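Local coordinates for probable chemoreceptor (Methyl-accepting chemotaxis) transmembrane protein (Rhizobium meliloti, PDB 6D8V), which probably serves as a chemotaxis receptor whose sensory domain binds quaternary ammonium compounds, here 1,1-dimethyl-prolinium, and signals their presence, at residues A225-I234 with F245-S253. Residues are numbered along the deposited sequence; the frame is centred on the assembly and turned at random.
Sequences ALSTGTPRMI and FDRVVYPFS
The carbonyl oxygen of Arg232 is met by two groups of the neighbouring strand: Val249 N donates a nearly straight hydrogen bond to Arg232 O (2.9 Å, 164° at the hydrogen), and the CA-H of Val248 makes a softer contact with it. Arg232 N returns a bond to Val249 O, and Ile234 and Arg247 exchange a second such pair, with Arg247 N 2.9 Å from Ile234 O. These reciprocal bonds make an antiparallel hairpin, in which Met233 and Val248 form the non-hydrogen-bonded pair between them.

Met233 is long and unbranched, and its side chain spans two residues of the opposite strand. With CG anti to the backbone N (chi1 -163°), it lies on Val248 CG2 (3.5 Å); the extended chain beyond carries CE on to Asp246 CB (3.7 Å). Trimming Met233 to an alanine is likely to strip Val248 CG2 and the Asp246 methylene of this apolar cover. The carboxylate of Asp246 forms a salt bridge with Arg269.

On the other face, Ile234 and the aliphatic part of Arg247 lie side by side, Ile234 CD1 4.0 Å from Arg247 CG; the arginine's charged end leads away to Asp266. The beta-branched Val249 suits the strand and sends CG2 to Ala225, whose small methyl lets the helix come close. Where the chain passes from helix 219-228 toward strand 232-239, Gly229 accommodates a positive phi (71°), and Pro251 CG packs against its carbonyl. Pro231 lies alongside Tyr250, its CG 3.8 Å from Tyr250 CD1.

Away from the ligand pocket, this hairpin places 232-239 at the edge of a four-stranded antiparallel sheet, consistent with the second module of a double Cache sensor. Strand 259-268 pairs with 243-254, helix 2-45 packs against Met233, Val248 and Tyr250, and helix 219-228 lies over the face bearing Val249.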
# COMPACT_ATOMS: atom_id res chain seq x y z
N ALA A 225 13.08 -14.12 9.58
CA ALA A 225 12.15 -13.25 10.30
C ALA A 225 10.78 -13.25 9.63
O ALA A 225 9.75 -13.35 10.30
CB ALA A 225 12.71 -11.83 10.38
N LEU A 226 10.76 -13.16 8.29
CA LEU A 226 9.51 -13.21 7.56
C LEU A 226 8.73 -14.50 7.81
O LEU A 226 7.50 -14.51 7.73
CB LEU A 226 9.78 -13.05 6.05
CG LEU A 226 9.45 -11.69 5.45
CD1 LEU A 226 9.81 -11.66 3.97
CD2 LEU A 226 7.98 -11.34 5.66
N SER A 227 9.42 -15.61 8.11
CA SER A 227 8.73 -16.88 8.30
C SER A 227 8.22 -17.03 9.73
O SER A 227 7.03 -17.28 9.97
CB SER A 227 9.65 -18.05 7.94
OG SER A 227 10.27 -17.84 6.69
N THR A 228 9.12 -16.90 10.70
CA THR A 228 8.76 -17.01 12.10
C THR A 228 7.88 -15.86 12.57
O THR A 228 7.14 -16.01 13.55
CB THR A 228 10.02 -17.08 12.96
OG1 THR A 228 10.58 -15.77 13.10
CG2 THR A 228 11.05 -17.98 12.27
N GLY A 229 7.93 -14.72 11.90
CA GLY A 229 7.18 -13.56 12.35
C GLY A 229 7.75 -12.96 13.62
O GLY A 229 7.12 -12.10 14.24
N THR A 230 8.93 -13.41 14.00
CA THR A 230 9.63 -12.88 15.16
C THR A 230 10.83 -12.04 14.73
O THR A 230 11.30 -12.14 13.59
CB THR A 230 10.08 -14.02 16.08
OG1 THR A 230 11.11 -14.78 15.44
CG2 THR A 230 8.91 -14.93 16.39
N PRO A 231 11.31 -11.18 15.61
CA PRO A 231 12.39 -10.26 15.23
C PRO A 231 13.72 -10.98 15.05
O PRO A 231 14.00 -11.99 15.68
CB PRO A 231 12.44 -9.28 16.40
CG PRO A 231 11.05 -9.34 16.98
CD PRO A 231 10.67 -10.78 16.86
N ARG A 232 14.53 -10.43 14.15
CA ARG A 232 15.92 -10.84 13.99
C ARG A 232 16.81 -9.61 14.04
O ARG A 232 16.34 -8.47 13.91
CB ARG A 232 16.13 -11.62 12.68
CG ARG A 232 15.39 -12.94 12.62
CD ARG A 232 15.87 -13.92 13.70
NE ARG A 232 14.75 -14.65 14.31
CZ ARG A 232 14.07 -15.62 13.71
NH1 ARG A 232 13.07 -16.21 14.35
NH2 ARG A 232 14.37 -15.98 12.47
N MET A 233 18.11 -9.84 14.26
CA MET A 233 19.10 -8.78 14.25
C MET A 233 20.28 -9.20 13.40
O MET A 233 20.89 -10.24 13.65
CB MET A 233 19.58 -8.43 15.66
CG MET A 233 20.29 -7.09 15.77
SD MET A 233 21.22 -6.96 17.31
CE MET A 233 21.31 -5.19 17.55
N ILE A 234 20.58 -8.39 12.38
CA ILE A 234 21.76 -8.57 11.55
C ILE A 234 22.89 -7.78 12.20
O ILE A 234 22.77 -6.56 12.38
CB ILE A 234 21.48 -8.09 10.12
CG1 ILE A 234 20.12 -8.63 9.68
CG2 ILE A 234 22.56 -8.58 9.18
CD1 ILE A 234 19.65 -8.14 8.34
N PHE A 245 26.97 -0.59 11.67
CA PHE A 245 25.79 -0.58 12.48
C PHE A 245 25.13 -1.90 12.45
O PHE A 245 25.56 -2.81 11.78
CB PHE A 245 24.83 0.49 12.03
CG PHE A 245 24.44 0.41 10.60
CD1 PHE A 245 24.15 1.54 9.92
CD2 PHE A 245 24.36 -0.77 9.96
CE1 PHE A 245 23.80 1.47 8.61
CE2 PHE A 245 24.00 -0.86 8.67
CZ PHE A 245 23.73 0.26 7.98
N ASP A 246 24.08 -1.98 13.23
CA ASP A 246 23.28 -3.19 13.30
C ASP A 246 21.93 -2.96 12.62
O ASP A 246 21.37 -1.87 12.67
CB ASP A 246 23.05 -3.60 14.76
CG ASP A 246 24.33 -3.91 15.50
OD1 ASP A 246 25.08 -4.81 15.06
OD2 ASP A 246 24.59 -3.26 16.53
N ARG A 247 21.41 -4.02 12.00
CA ARG A 247 20.11 -3.98 11.35
C ARG A 247 19.17 -4.89 12.12
O ARG A 247 19.37 -6.11 12.15
CB ARG A 247 20.20 -4.40 9.88
CG ARG A 247 18.88 -4.33 9.13
CD ARG A 247 18.84 -3.17 8.15
NE ARG A 247 19.59 -3.45 6.92
CZ ARG A 247 20.05 -2.52 6.09
NH1 ARG A 247 19.85 -1.24 6.36
NH2 ARG A 247 20.71 -2.88 5.00
N VAL A 248 18.15 -4.31 12.75
CA VAL A 248 17.11 -5.08 13.41
C VAL A 248 15.89 -5.13 12.50
O VAL A 248 15.44 -4.09 12.00
CB VAL A 248 16.75 -4.48 14.78
CG1 VAL A 248 15.54 -5.18 15.35
CG2 VAL A 248 17.91 -4.59 15.73
N VAL A 249 15.36 -6.33 12.29
CA VAL A 249 14.18 -6.53 11.47
C VAL A 249 13.02 -6.90 12.38
O VAL A 249 13.17 -7.71 13.30
CB VAL A 249 14.42 -7.61 10.39
CG1 VAL A 249 15.79 -7.42 9.77
CG2 VAL A 249 14.31 -8.98 10.99
N TYR A 250 11.86 -6.29 12.13
CA TYR A 250 10.71 -6.41 13.03
C TYR A 250 9.46 -6.63 12.19
O TYR A 250 8.85 -5.68 11.69
CB TYR A 250 10.58 -5.16 13.91
CG TYR A 250 9.61 -5.26 15.06
CD1 TYR A 250 10.03 -5.75 16.30
CD2 TYR A 250 8.29 -4.83 14.93
CE1 TYR A 250 9.16 -5.82 17.37
CE2 TYR A 250 7.41 -4.90 16.00
CZ TYR A 250 7.84 -5.40 17.21
OH TYR A 250 6.95 -5.47 18.27
N PRO A 251 9.06 -7.89 12.00
CA PRO A 251 7.79 -8.16 11.31
C PRO A 251 6.61 -7.70 12.15
O PRO A 251 6.67 -7.67 13.38
CB PRO A 251 7.79 -9.68 11.14
CG PRO A 251 8.75 -10.19 12.15
CD PRO A 251 9.80 -9.13 12.30
N PHE A 252 5.54 -7.32 11.46
CA PHE A 252 4.30 -6.94 12.13
C PHE A 252 3.14 -7.12 11.15
O PHE A 252 3.24 -6.74 9.98
CB PHE A 252 4.36 -5.50 12.65
CG PHE A 252 4.45 -4.47 11.56
CD1 PHE A 252 5.65 -4.21 10.93
CD2 PHE A 252 3.33 -3.75 11.18
CE1 PHE A 252 5.74 -3.27 9.94
CE2 PHE A 252 3.41 -2.79 10.19
CZ PHE A 252 4.62 -2.55 9.57
N SER A 253 2.05 -7.70 11.64
CA SER A 253 0.88 -7.99 10.81
C SER A 253 0.08 -6.73 10.51
O SER A 253 -0.13 -5.88 11.37
CB SER A 253 -0.03 -9.00 11.49
OG SER A 253 0.46 -10.32 11.32